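Local structure of amidohydrolase (Brucella melitensis biovar Abortus, 4F0L) at residues B[116-121]-B[155-160]; B[121-126]-B[392-397]; B[286-291]-B[318-323]. The protein is a metal-dependent hydrolase of the amidohydrolase family that binds an iron(III) ion and probably acts as a deaminase. All blocks are in the same frame, centred on the assembly; numbering follows the deposited sequence.

Contact 1 of 3, residues B[116-121]-B[155-160]; sequences DMLEAG and TTAGMG
Met159 reaches toward Met117 and Leu118 because its CG stands opposite the backbone N (chi1 167°) and its chain then folds twice, swinging the terminal methyl CE round against helix 103-119. Met159 CE lies 3.5 Å from Met117 CB and 3.9 Å from Leu118 CG, so one methyl settles between two consecutive residues of the helix. Met117 instead runs straight beyond CG: the two methionines cross at about a right angle, CE of Met159 meeting the base of the Met117 chain while the far end of that chain leads away. The unbranched thioether, with its easily turned bonds, suits Met159 to this bent course.

Leu118 points at the other segment and passes Met159 in the opposite direction. Its chi1 of -80° lays CG beside the backbone N, and the branched end sends CD1 to the end of helix 145-157. There Leu118 CD1 lies 4.1 Å from Ala157 CB, the methyl of a residue small enough to admit the leucine, and 3.1 Å from Ala157 O, a tight approach to a carbonyl that is also hydrogen-bonded by His439. Gly158, with positive phi, is the C-prime residue of a Schellman motif that ends this helix; glycine tolerates these backbone angles readily. Tyr114 and Val125 add further cover to Met159.

No hydrogen bond joins the two segments. The methyl of Met159, the base of Met117, Leu118 and Ala157 join them through dispersion and burial of apolar surface, making this a piece of the hydrophobic layer between barrel strands and outer helices.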
ATOM      1  N   ASP B 116      -2.482 -12.146 -12.651  1.00 14.27           N
ATOM      2  CA  ASP B 116      -2.028 -11.194 -11.637  1.00 15.33           C
ATOM      3  C   ASP B 116      -2.412 -11.693 -10.201  1.00 13.97           C
ATOM      4  O   ASP B 116      -1.594 -11.698  -9.270  1.00 13.52           O
ATOM      5  CB  ASP B 116      -2.687  -9.843 -11.960  1.00 16.97           C
ATOM      6  CG  ASP B 116      -1.798  -8.672 -11.700  1.00 19.93           C
ATOM      7  OD1 ASP B 116      -1.118  -8.732 -10.649  1.00 23.72           O
ATOM      8  OD2 ASP B 116      -1.836  -7.668 -12.502  1.00 21.51           O
ATOM      9  N   MET B 117      -3.659 -12.130 -10.028  1.00 12.53           N
ATOM     10  CA  MET B 117      -4.098 -12.679  -8.722  1.00 11.87           C
ATOM     11  C   MET B 117      -3.258 -13.889  -8.325  1.00 11.42           C
ATOM     12  O   MET B 117      -2.801 -13.969  -7.210  1.00 11.10           O
ATOM     13  CB  MET B 117      -5.566 -13.098  -8.771  1.00 11.95           C
ATOM     14  CG  MET B 117      -6.548 -11.915  -8.801  1.00 12.14           C
ATOM     15  SD  MET B 117      -8.246 -12.512  -8.813  1.00 12.39           S
ATOM     16  CE  MET B 117      -9.184 -10.997  -8.564  1.00 11.93           C
ATOM     17  N   LEU B 118      -3.055 -14.826  -9.251  1.00 11.20           N
ATOM     18  CA  LEU B 118      -2.240 -16.019  -8.962  1.00 11.60           C
ATOM     19  C   LEU B 118      -0.824 -15.619  -8.550  1.00 11.66           C
ATOM     20  O   LEU B 118      -0.305 -16.132  -7.562  1.00 12.24           O
ATOM     21  CB  LEU B 118      -2.212 -16.993 -10.148  1.00 11.66           C
ATOM     22  CG  LEU B 118      -3.444 -17.896 -10.292  1.00 11.60           C
ATOM     23  CD1 LEU B 118      -3.557 -18.543 -11.662  1.00 11.47           C
ATOM     24  CD2 LEU B 118      -3.394 -19.008  -9.206  1.00 11.27           C
ATOM     25  N   GLU B 119      -0.225 -14.679  -9.268  1.00 11.89           N
ATOM     26  CA  GLU B 119       1.109 -14.189  -8.933  1.00 12.21           C
ATOM     27  C   GLU B 119       1.186 -13.483  -7.545  1.00 11.76           C
ATOM     28  O   GLU B 119       2.215 -13.482  -6.892  1.00 11.44           O
ATOM     29  CB  GLU B 119       1.652 -13.294 -10.037  1.00 12.82           C
ATOM     30  CG  GLU B 119       1.985 -14.020 -11.341  1.00 13.24           C
ATOM     31  CD  GLU B 119       2.655 -13.099 -12.378  1.00 14.14           C
ATOM     32  OE1 GLU B 119       2.781 -11.877 -12.082  1.00 14.29           O
ATOM     33  OE2 GLU B 119       3.083 -13.598 -13.470  1.00 14.58           O
ATOM     34  N   ALA B 120       0.055 -12.995  -7.074  1.00 11.14           N
ATOM     35  CA  ALA B 120      -0.039 -12.395  -5.774  1.00 11.08           C
ATOM     36  C   ALA B 120      -0.380 -13.434  -4.669  1.00 11.09           C
ATOM     37  O   ALA B 120      -0.463 -13.056  -3.501  1.00 11.17           O
ATOM     38  CB  ALA B 120      -1.099 -11.289  -5.801  1.00 10.77           C
ATOM     39  N   GLY B 121      -0.629 -14.695  -5.034  1.00 10.82           N
ATOM     40  CA  GLY B 121      -0.859 -15.739  -4.039  1.00 11.07           C
ATOM     41  C   GLY B 121      -2.335 -16.032  -3.780  1.00 10.80           C
ATOM     42  O   GLY B 121      -2.676 -16.681  -2.777  1.00 10.97           O
ATOM     43  N   THR B 155      -9.979 -21.263 -16.390  1.00 16.53           N
ATOM     44  CA  THR B 155      -9.423 -22.534 -16.811  1.00 17.30           C
ATOM     45  C   THR B 155      -8.031 -22.364 -17.397  1.00 17.05           C
ATOM     46  O   THR B 155      -7.096 -23.094 -17.033  1.00 17.09           O
ATOM     47  CB  THR B 155     -10.322 -23.251 -17.837  1.00 18.82           C
ATOM     48  OG1 THR B 155     -11.587 -23.493 -17.235  1.00 19.44           O
ATOM     49  CG2 THR B 155      -9.696 -24.607 -18.293  1.00 19.58           C
ATOM     50  N   THR B 156      -7.877 -21.382 -18.270  1.00 16.28           N
ATOM     51  CA  THR B 156      -6.583 -21.144 -18.888  1.00 16.57           C
ATOM     52  C   THR B 156      -5.568 -20.743 -17.819  1.00 15.58           C
ATOM     53  O   THR B 156      -4.406 -21.180 -17.860  1.00 14.57           O
ATOM     54  CB  THR B 156      -6.649 -20.024 -19.956  1.00 16.96           C
ATOM     55  OG1 THR B 156      -7.582 -20.380 -20.960  1.00 17.71           O
ATOM     56  CG2 THR B 156      -5.267 -19.742 -20.582  1.00 17.30           C
ATOM     57  N   ALA B 157      -6.012 -19.910 -16.878  1.00 14.51           N
ATOM     58  CA  ALA B 157      -5.122 -19.427 -15.795  1.00 14.86           C
ATOM     59  C   ALA B 157      -4.738 -20.523 -14.804  1.00 14.90           C
ATOM     60  O   ALA B 157      -3.681 -20.459 -14.151  1.00 14.96           O
ATOM     61  CB  ALA B 157      -5.766 -18.257 -15.052  1.00 14.07           C
ATOM     62  N   GLY B 158      -5.611 -21.520 -14.697  1.00 15.23           N
ATOM     63  CA  GLY B 158      -5.528 -22.547 -13.658  1.00 15.64           C
ATOM     64  C   GLY B 158      -6.011 -22.000 -12.321  1.00 14.79           C
ATOM     65  O   GLY B 158      -5.639 -22.507 -11.290  1.00 15.50           O
ATOM     66  N   MET B 159      -6.826 -20.954 -12.356  1.00 14.38           N
ATOM     67  CA  MET B 159      -7.357 -20.296 -11.160  1.00 13.67           C
ATOM     68  C   MET B 159      -8.652 -20.992 -10.703  1.00 13.66           C
ATOM     69  O   MET B 159      -9.492 -21.346 -11.540  1.00 13.62           O
ATOM     70  CB  MET B 159      -7.666 -18.832 -11.497  1.00 13.53           C
ATOM     71  CG  MET B 159      -8.497 -18.100 -10.460  1.00 13.35           C
ATOM     72  SD  MET B 159      -7.609 -17.921  -8.899  1.00 13.20           S
ATOM     73  CE  MET B 159      -6.855 -16.325  -9.225  1.00 12.48           C
ATOM     74  N   GLY B 160      -8.796 -21.210  -9.385  1.00 13.84           N
ATOM     75  CA  GLY B 160     -10.033 -21.810  -8.839  1.00 14.25           C
ATOM     76  C   GLY B 160     -11.148 -20.801  -9.009  1.00 14.15           C
ATOM     77  O   GLY B 160     -10.893 -19.617  -8.954  1.00 13.81           O
TER

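Contact 2 of 3, residues B[121-126]-B[392-397]; sequences GFTRVG and SADFVS
Three waters gather around one carboxylate oxygen, Asp394 OD2, and link it to Thr123 and Arg124, although no direct hydrogen bond crosses between the segments. One water lies 2.7 Å from Thr123 OG1 and donates to Asp394 OD2 at 2.8 Å. A second lies 2.8 Å from Thr123 O and within bonding distance of Asp394 OD2, though it has more acceptors around it than protons to give. The third accepts from Arg124 NH2 at 2.9 Å, in the plane of the guanidinium at its edge. Water thus spans the 5.1 Å between Arg124 NH2 and Asp394 OD2, and the opposite charges should still attract. Asp394 OD1 receives Ser392 OG at 2.7 Å from above the carboxylate plane, and Arg429 N binds it too.

Thr123 chi1 of 50° puts OG1 between the backbone N and the carbonyl carbon, 3.9 Å from Asp394 CB, and leaves the methyl beside N, toward Val396: a double character that suits a wet-to-dry boundary. Val396 lays CG2 3.5 Å from Gly121 O, beside a residue without a side chain.

Strand 56-66 lies between strands 122-129 and 395-399, bonded through Met61 to Gly121 and Thr123, while Phe122 and Val125 touch Met117 of helix 103-119.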
ATOM      1  N   GLY B 121      -0.629 -14.695  -5.034  1.00 10.82           N
ATOM      2  CA  GLY B 121      -0.859 -15.739  -4.039  1.00 11.07           C
ATOM      3  C   GLY B 121      -2.335 -16.032  -3.780  1.00 10.80           C
ATOM      4  O   GLY B 121      -2.676 -16.681  -2.777  1.00 10.97           O
ATOM      5  N   PHE B 122      -3.234 -15.504  -4.619  1.00 10.43           N
ATOM      6  CA  PHE B 122      -4.641 -15.864  -4.520  1.00 10.20           C
ATOM      7  C   PHE B 122      -4.868 -17.092  -5.388  1.00 10.57           C
ATOM      8  O   PHE B 122      -4.512 -17.077  -6.569  1.00 10.53           O
ATOM      9  CB  PHE B 122      -5.547 -14.752  -5.054  1.00 10.01           C
ATOM     10  CG  PHE B 122      -5.509 -13.489  -4.264  1.00 10.02           C
ATOM     11  CD1 PHE B 122      -6.252 -13.358  -3.110  1.00 10.15           C
ATOM     12  CD2 PHE B 122      -4.769 -12.386  -4.717  1.00 10.01           C
ATOM     13  CE1 PHE B 122      -6.277 -12.158  -2.420  1.00 10.29           C
ATOM     14  CE2 PHE B 122      -4.767 -11.206  -4.031  1.00 10.12           C
ATOM     15  CZ  PHE B 122      -5.522 -11.086  -2.874  1.00 10.38           C
ATOM     16  N   THR B 123      -5.497 -18.133  -4.831  1.00 10.84           N
ATOM     17  CA  THR B 123      -5.680 -19.423  -5.511  1.00 11.28           C
ATOM     18  C   THR B 123      -7.110 -19.716  -5.980  1.00 11.79           C
ATOM     19  O   THR B 123      -7.360 -20.715  -6.681  1.00 11.87           O
ATOM     20  CB  THR B 123      -5.219 -20.565  -4.610  1.00 11.64           C
ATOM     21  OG1 THR B 123      -5.814 -20.448  -3.299  1.00 11.59           O
ATOM     22  CG2 THR B 123      -3.677 -20.527  -4.477  1.00 11.61           C
ATOM     23  N   ARG B 124      -8.047 -18.845  -5.612  1.00 11.78           N
ATOM     24  CA  ARG B 124      -9.458 -18.964  -6.026  1.00 12.22           C
ATOM     25  C   ARG B 124     -10.016 -17.584  -6.146  1.00 11.92           C
ATOM     26  O   ARG B 124      -9.612 -16.697  -5.391  1.00 11.66           O
ATOM     27  CB  ARG B 124     -10.317 -19.781  -5.030  1.00 12.92           C
ATOM     28  CG  ARG B 124     -11.790 -19.878  -5.388  1.00 13.02           C
ATOM     29  CD  ARG B 124     -12.547 -20.818  -4.458  1.00 13.60           C
ATOM     30  NE  ARG B 124     -12.132 -22.203  -4.656  1.00 14.24           N
ATOM     31  CZ  ARG B 124     -12.757 -23.093  -5.424  1.00 14.75           C
ATOM     32  NH1 ARG B 124     -13.853 -22.768  -6.111  1.00 14.90           N
ATOM     33  NH2 ARG B 124     -12.279 -24.333  -5.505  1.00 15.52           N
ATOM     34  N   VAL B 125     -10.936 -17.404  -7.080  1.00 11.90           N
ATOM     35  CA  VAL B 125     -11.588 -16.137  -7.211  1.00 12.32           C
ATOM     36  C   VAL B 125     -13.082 -16.297  -7.115  1.00 12.57           C
ATOM     37  O   VAL B 125     -13.655 -17.263  -7.621  1.00 12.39           O
ATOM     38  CB  VAL B 125     -11.187 -15.382  -8.516  1.00 12.71           C
ATOM     39  CG1 VAL B 125     -11.566 -16.172  -9.771  1.00 12.71           C
ATOM     40  CG2 VAL B 125     -11.819 -13.969  -8.501  1.00 12.43           C
ATOM     41  N   GLY B 126     -13.696 -15.336  -6.437  1.00 12.95           N
ATOM     42  CA  GLY B 126     -15.151 -15.193  -6.381  1.00 13.49           C
ATOM     43  C   GLY B 126     -15.573 -14.120  -7.323  1.00 13.47           C
ATOM     44  O   GLY B 126     -15.453 -12.943  -7.017  1.00 15.70           O
ATOM     45  N   SER B 392      -8.175 -29.258  -1.357  1.00 14.58           N
ATOM     46  CA  SER B 392      -7.515 -29.028  -2.657  1.00 14.36           C
ATOM     47  C   SER B 392      -6.060 -28.667  -2.389  1.00 13.96           C
ATOM     48  O   SER B 392      -5.788 -27.980  -1.392  1.00 13.54           O
ATOM     49  CB  SER B 392      -8.188 -27.911  -3.446  1.00 14.14           C
ATOM     50  OG  SER B 392      -7.705 -27.927  -4.797  1.00 14.99           O
ATOM     51  N   ALA B 393      -5.137 -29.134  -3.249  1.00 14.00           N
ATOM     52  CA  ALA B 393      -3.715 -28.793  -3.084  1.00 14.13           C
ATOM     53  C   ALA B 393      -3.455 -27.380  -3.613  1.00 13.71           C
ATOM     54  O   ALA B 393      -2.865 -27.196  -4.669  1.00 13.81           O
ATOM     55  CB  ALA B 393      -2.788 -29.852  -3.726  1.00 14.81           C
ATOM     56  N   ASP B 394      -3.895 -26.404  -2.827  1.00 13.52           N
ATOM     57  CA  ASP B 394      -3.808 -24.987  -3.139  1.00 13.65           C
ATOM     58  C   ASP B 394      -2.936 -24.309  -2.069  1.00 13.86           C
ATOM     59  O   ASP B 394      -3.346 -24.181  -0.908  1.00 14.32           O
ATOM     60  CB  ASP B 394      -5.199 -24.328  -3.101  1.00 13.36           C
ATOM     61  CG  ASP B 394      -6.195 -24.928  -4.078  1.00 14.03           C
ATOM     62  OD1 ASP B 394      -5.898 -25.897  -4.810  1.00 15.08           O
ATOM     63  OD2 ASP B 394      -7.330 -24.416  -4.115  1.00 14.61           O
ATOM     64  N   PHE B 395      -1.749 -23.845  -2.443  1.00 14.01           N
ATOM     65  CA  PHE B 395      -0.894 -23.222  -1.465  1.00 13.88           C
ATOM     66  C   PHE B 395       0.194 -22.427  -2.156  1.00 14.01           C
ATOM     67  O   PHE B 395       0.281 -22.428  -3.407  1.00 13.37           O
ATOM     68  CB  PHE B 395      -0.340 -24.251  -0.455  1.00 14.84           C
ATOM     69  CG  PHE B 395       0.181 -25.500  -1.081  1.00 16.14           C
ATOM     70  CD1 PHE B 395       1.408 -25.512  -1.700  1.00 16.73           C
ATOM     71  CD2 PHE B 395      -0.587 -26.665  -1.090  1.00 16.82           C
ATOM     72  CE1 PHE B 395       1.891 -26.670  -2.287  1.00 17.77           C
ATOM     73  CE2 PHE B 395      -0.098 -27.809  -1.667  1.00 17.58           C
ATOM     74  CZ  PHE B 395       1.133 -27.815  -2.272  1.00 17.94           C
ATOM     75  N   VAL B 396       0.960 -21.697  -1.336  1.00 13.63           N
ATOM     76  CA  VAL B 396       1.868 -20.638  -1.780  1.00 13.69           C
ATOM     77  C   VAL B 396       3.214 -20.747  -1.021  1.00 14.44           C
ATOM     78  O   VAL B 396       3.220 -20.968   0.201  1.00 13.42           O
ATOM     79  CB  VAL B 396       1.238 -19.240  -1.495  1.00 13.33           C
ATOM     80  CG1 VAL B 396       2.159 -18.079  -1.886  1.00 12.66           C
ATOM     81  CG2 VAL B 396      -0.133 -19.083  -2.188  1.00 13.05           C
ATOM     82  N   SER B 397       4.357 -20.629  -1.736  1.00 15.10           N
ATOM     83  CA  SER B 397       5.634 -20.492  -1.039  1.00 15.66           C
ATOM     84  C   SER B 397       6.098 -19.037  -1.113  1.00 15.70           C
ATOM     85  O   SER B 397       5.827 -18.334  -2.089  1.00 15.31           O
ATOM     86  CB  SER B 397       6.688 -21.431  -1.567  1.00 17.04           C
ATOM     87  OG  SER B 397       7.134 -21.042  -2.860  1.00 17.60           O
TER
HETATM   88  O   HOH W   1      -8.691 -23.042  -6.035  1.00 14.20           O
HETATM   89  O   HOH W   2      -7.853 -22.151  -2.597  1.00 15.04           O
HETATM   90  O   HOH W   3     -10.010 -25.377  -4.020  1.00  9.38           O

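Contact 3 of 3, residues B[286-291]-B[318-323]; sequences ETKHMA and AAAGGK
Ala291 and Ala320 carry the apolar part of this contact, their CB atoms meeting methyl to methyl at 3.7 Å. Ala291 points from helix 284-293 toward the loop that follows helix 314-319, and its CB also lies 3.5 Å from Gly322 CA and 3.6 Å from Ala320 O. A small side chain suits this place, since the backbone of the loop comes right up to it. Gly322 brings its backbone N and CA against the methyl, and the CA atoms of Ala291 and Gly322 are just 4.1 Å apart; a side chain on Gly322 would point at Ala291 and crowd it. On the outer side, Ala320 CB sits 4.2 Å from Lys288 CA and brushes the first part of the lysine chain. With CG beside its backbone N (chi1 -67°) and an extended chain beyond, Lys288 carries its ammonium group away from the loop, as befits a charged residue at the surface.

The polar link is made by water. No direct hydrogen bond joins the segments, but one water donates to both Ala291 O and Gly321 O, at 2.8 Å each, bridging two backbone carbonyls that could not bond to each other.

Backbone bonds from the loop back into the last turn of helix 314-319 shape its side of the contact. Gly321 N returns to Ala318 O at 3.0 Å and Gly322 N to Phe317 O; glycine easily adopts the positive phi of Gly321. Phe317 also packs on Ala291. This is a Schellman motif ending helix 314-319, here packed against the neighbouring outer helix of the amidohydrolase barrel.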
ATOM      1  N   GLU B 286     -25.952  -4.276  14.554  1.00 25.98           N
ATOM      2  CA  GLU B 286     -25.864  -4.960  13.256  1.00 25.02           C
ATOM      3  C   GLU B 286     -24.603  -5.811  13.163  1.00 23.92           C
ATOM      4  O   GLU B 286     -24.646  -6.932  12.690  1.00 23.17           O
ATOM      5  CB  GLU B 286     -25.808  -3.960  12.113  1.00 24.76           C
ATOM      6  CG  GLU B 286     -27.144  -3.530  11.562  1.00 25.41           C
ATOM      7  CD  GLU B 286     -26.994  -2.391  10.558  1.00 25.23           C
ATOM      8  OE1 GLU B 286     -26.193  -1.466  10.799  1.00 23.67           O
ATOM      9  OE2 GLU B 286     -27.663  -2.443   9.513  1.00 26.24           O
ATOM     10  N   THR B 287     -23.493  -5.270  13.647  1.00 23.52           N
ATOM     11  CA  THR B 287     -22.198  -5.964  13.571  1.00 23.27           C
ATOM     12  C   THR B 287     -22.255  -7.288  14.323  1.00 24.06           C
ATOM     13  O   THR B 287     -21.885  -8.357  13.785  1.00 22.92           O
ATOM     14  CB  THR B 287     -21.060  -5.089  14.138  1.00 22.93           C
ATOM     15  OG1 THR B 287     -21.015  -3.856  13.427  1.00 22.63           O
ATOM     16  CG2 THR B 287     -19.676  -5.798  14.070  1.00 22.57           C
ATOM     17  N   LYS B 288     -22.753  -7.226  15.551  1.00 25.42           N
ATOM     18  CA  LYS B 288     -22.904  -8.412  16.392  1.00 26.90           C
ATOM     19  C   LYS B 288     -23.859  -9.448  15.813  1.00 26.17           C
ATOM     20  O   LYS B 288     -23.536 -10.634  15.798  1.00 25.17           O
ATOM     21  CB  LYS B 288     -23.359  -8.020  17.798  1.00 29.68           C
ATOM     22  CG  LYS B 288     -22.309  -7.232  18.575  1.00 31.64           C
ATOM     23  CD  LYS B 288     -22.863  -6.646  19.880  1.00 34.21           C
ATOM     24  CE  LYS B 288     -21.716  -6.078  20.718  1.00 35.62           C
ATOM     25  NZ  LYS B 288     -22.122  -5.024  21.687  1.00 38.48           N
ATOM     26  N   HIS B 289     -25.017  -8.995  15.325  1.00 26.94           N
ATOM     27  CA  HIS B 289     -26.019  -9.903  14.781  1.00 27.98           C
ATOM     28  C   HIS B 289     -25.472 -10.553  13.546  1.00 26.31           C
ATOM     29  O   HIS B 289     -25.725 -11.736  13.302  1.00 25.73           O
ATOM     30  CB  HIS B 289     -27.323  -9.194  14.445  1.00 30.85           C
ATOM     31  CG  HIS B 289     -28.096  -8.707  15.658  1.00 35.12           C
ATOM     32  ND1 HIS B 289     -28.767  -7.529  15.673  1.00 39.13           N
ATOM     33  CD2 HIS B 289     -28.303  -9.288  16.906  1.00 38.84           C
ATOM     34  CE1 HIS B 289     -29.377  -7.359  16.874  1.00 39.67           C
ATOM     35  NE2 HIS B 289     -29.107  -8.442  17.629  1.00 41.20           N
ATOM     36  N   MET B 290     -24.725  -9.791  12.741  1.00 24.45           N
ATOM     37  CA  MET B 290     -24.147 -10.347  11.514  1.00 22.66           C
ATOM     38  C   MET B 290     -23.197 -11.458  11.874  1.00 22.76           C
ATOM     39  O   MET B 290     -23.279 -12.553  11.313  1.00 22.76           O
ATOM     40  CB  MET B 290     -23.411  -9.278  10.709  1.00 21.10           C
ATOM     41  CG  MET B 290     -22.720  -9.826   9.457  1.00 19.73           C
ATOM     42  SD  MET B 290     -21.799  -8.600   8.538  1.00 18.87           S
ATOM     43  CE  MET B 290     -20.823  -9.654   7.424  1.00 17.32           C
ATOM     44  N   ALA B 291     -22.290 -11.176  12.806  1.00 22.53           N
ATOM     45  CA  ALA B 291     -21.330 -12.161  13.245  1.00 23.23           C
ATOM     46  C   ALA B 291     -22.035 -13.383  13.837  1.00 25.30           C
ATOM     47  O   ALA B 291     -21.639 -14.516  13.575  1.00 26.96           O
ATOM     48  CB  ALA B 291     -20.353 -11.544  14.259  1.00 22.97           C
ATOM     49  N   ALA B 318     -14.817  -8.978  14.896  1.00 22.68           N
ATOM     50  CA  ALA B 318     -13.949 -10.084  15.310  1.00 23.36           C
ATOM     51  C   ALA B 318     -14.241 -10.540  16.744  1.00 24.87           C
ATOM     52  O   ALA B 318     -14.337 -11.743  17.016  1.00 27.26           O
ATOM     53  CB  ALA B 318     -12.467  -9.713  15.143  1.00 22.50           C
ATOM     54  N   ALA B 319     -14.464  -9.593  17.646  1.00 25.28           N
ATOM     55  CA  ALA B 319     -14.794  -9.925  19.037  1.00 25.92           C
ATOM     56  C   ALA B 319     -16.110 -10.707  19.133  1.00 26.52           C
ATOM     57  O   ALA B 319     -16.273 -11.537  20.011  1.00 26.08           O
ATOM     58  CB  ALA B 319     -14.858  -8.658  19.894  1.00 26.16           C
ATOM     59  N   ALA B 320     -17.036 -10.481  18.205  1.00 25.97           N
ATOM     60  CA  ALA B 320     -18.298 -11.209  18.223  1.00 26.27           C
ATOM     61  C   ALA B 320     -18.219 -12.570  17.494  1.00 26.11           C
ATOM     62  O   ALA B 320     -19.246 -13.234  17.295  1.00 26.35           O
ATOM     63  CB  ALA B 320     -19.396 -10.349  17.643  1.00 25.48           C
ATOM     64  N   GLY B 321     -17.011 -12.987  17.122  1.00 26.07           N
ATOM     65  CA  GLY B 321     -16.792 -14.236  16.376  1.00 25.53           C
ATOM     66  C   GLY B 321     -17.017 -14.123  14.877  1.00 23.84           C
ATOM     67  O   GLY B 321     -17.193 -15.131  14.196  1.00 24.79           O
ATOM     68  N   GLY B 322     -17.063 -12.908  14.350  1.00 22.40           N
ATOM     69  CA  GLY B 322     -17.302 -12.740  12.927  1.00 21.50           C
ATOM     70  C   GLY B 322     -16.103 -13.186  12.128  1.00 20.71           C
ATOM     71  O   GLY B 322     -14.982 -13.090  12.594  1.00 20.96           O
ATOM     72  N   LYS B 323     -16.344 -13.700  10.931  1.00 19.99           N
ATOM     73  CA  LYS B 323     -15.288 -14.128  10.046  1.00 19.25           C
ATOM     74  C   LYS B 323     -15.322 -13.296   8.761  1.00 17.99           C
ATOM     75  O   LYS B 323     -16.389 -12.832   8.337  1.00 17.30           O
ATOM     76  CB  LYS B 323     -15.468 -15.606   9.720  1.00 20.62           C
ATOM     77  CG  LYS B 323     -15.169 -16.570  10.868  1.00 22.21           C
ATOM     78  CD  LYS B 323     -15.584 -17.988  10.454  1.00 23.78           C
ATOM     79  CE  LYS B 323     -15.192 -19.037  11.485  1.00 25.91           C
ATOM     80  NZ  LYS B 323     -16.119 -19.052  12.620  1.00 26.60           N
TER
HETATM   81  O   HOH W   4     -19.400 -15.819  12.624  1.00 31.36           O

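In the fold
Contacts 1 and 2 form one continuous region: their centres lie 8 Å apart, they share Gly121, and their segments alternate along the chain. Gly160 O is 2.9 Å from Val125 N, a probable hydrogen bond, and Met159 SD packs 3.4 Å from Arg124 N. Contact 3 lies on the opposite side of the chain's centre from contact 1, with centres 31 Å apart; it is nested within the chain loop closed by contact 2, yet their nearest atoms are about 14 Å apart. Contact 1 is the nearest to the metal site without touching it: the Met117 side chain is about 8 Å from those of His65 and Asp329, two of the iron ligands, and about 11 Å from the bound iron(III) ion.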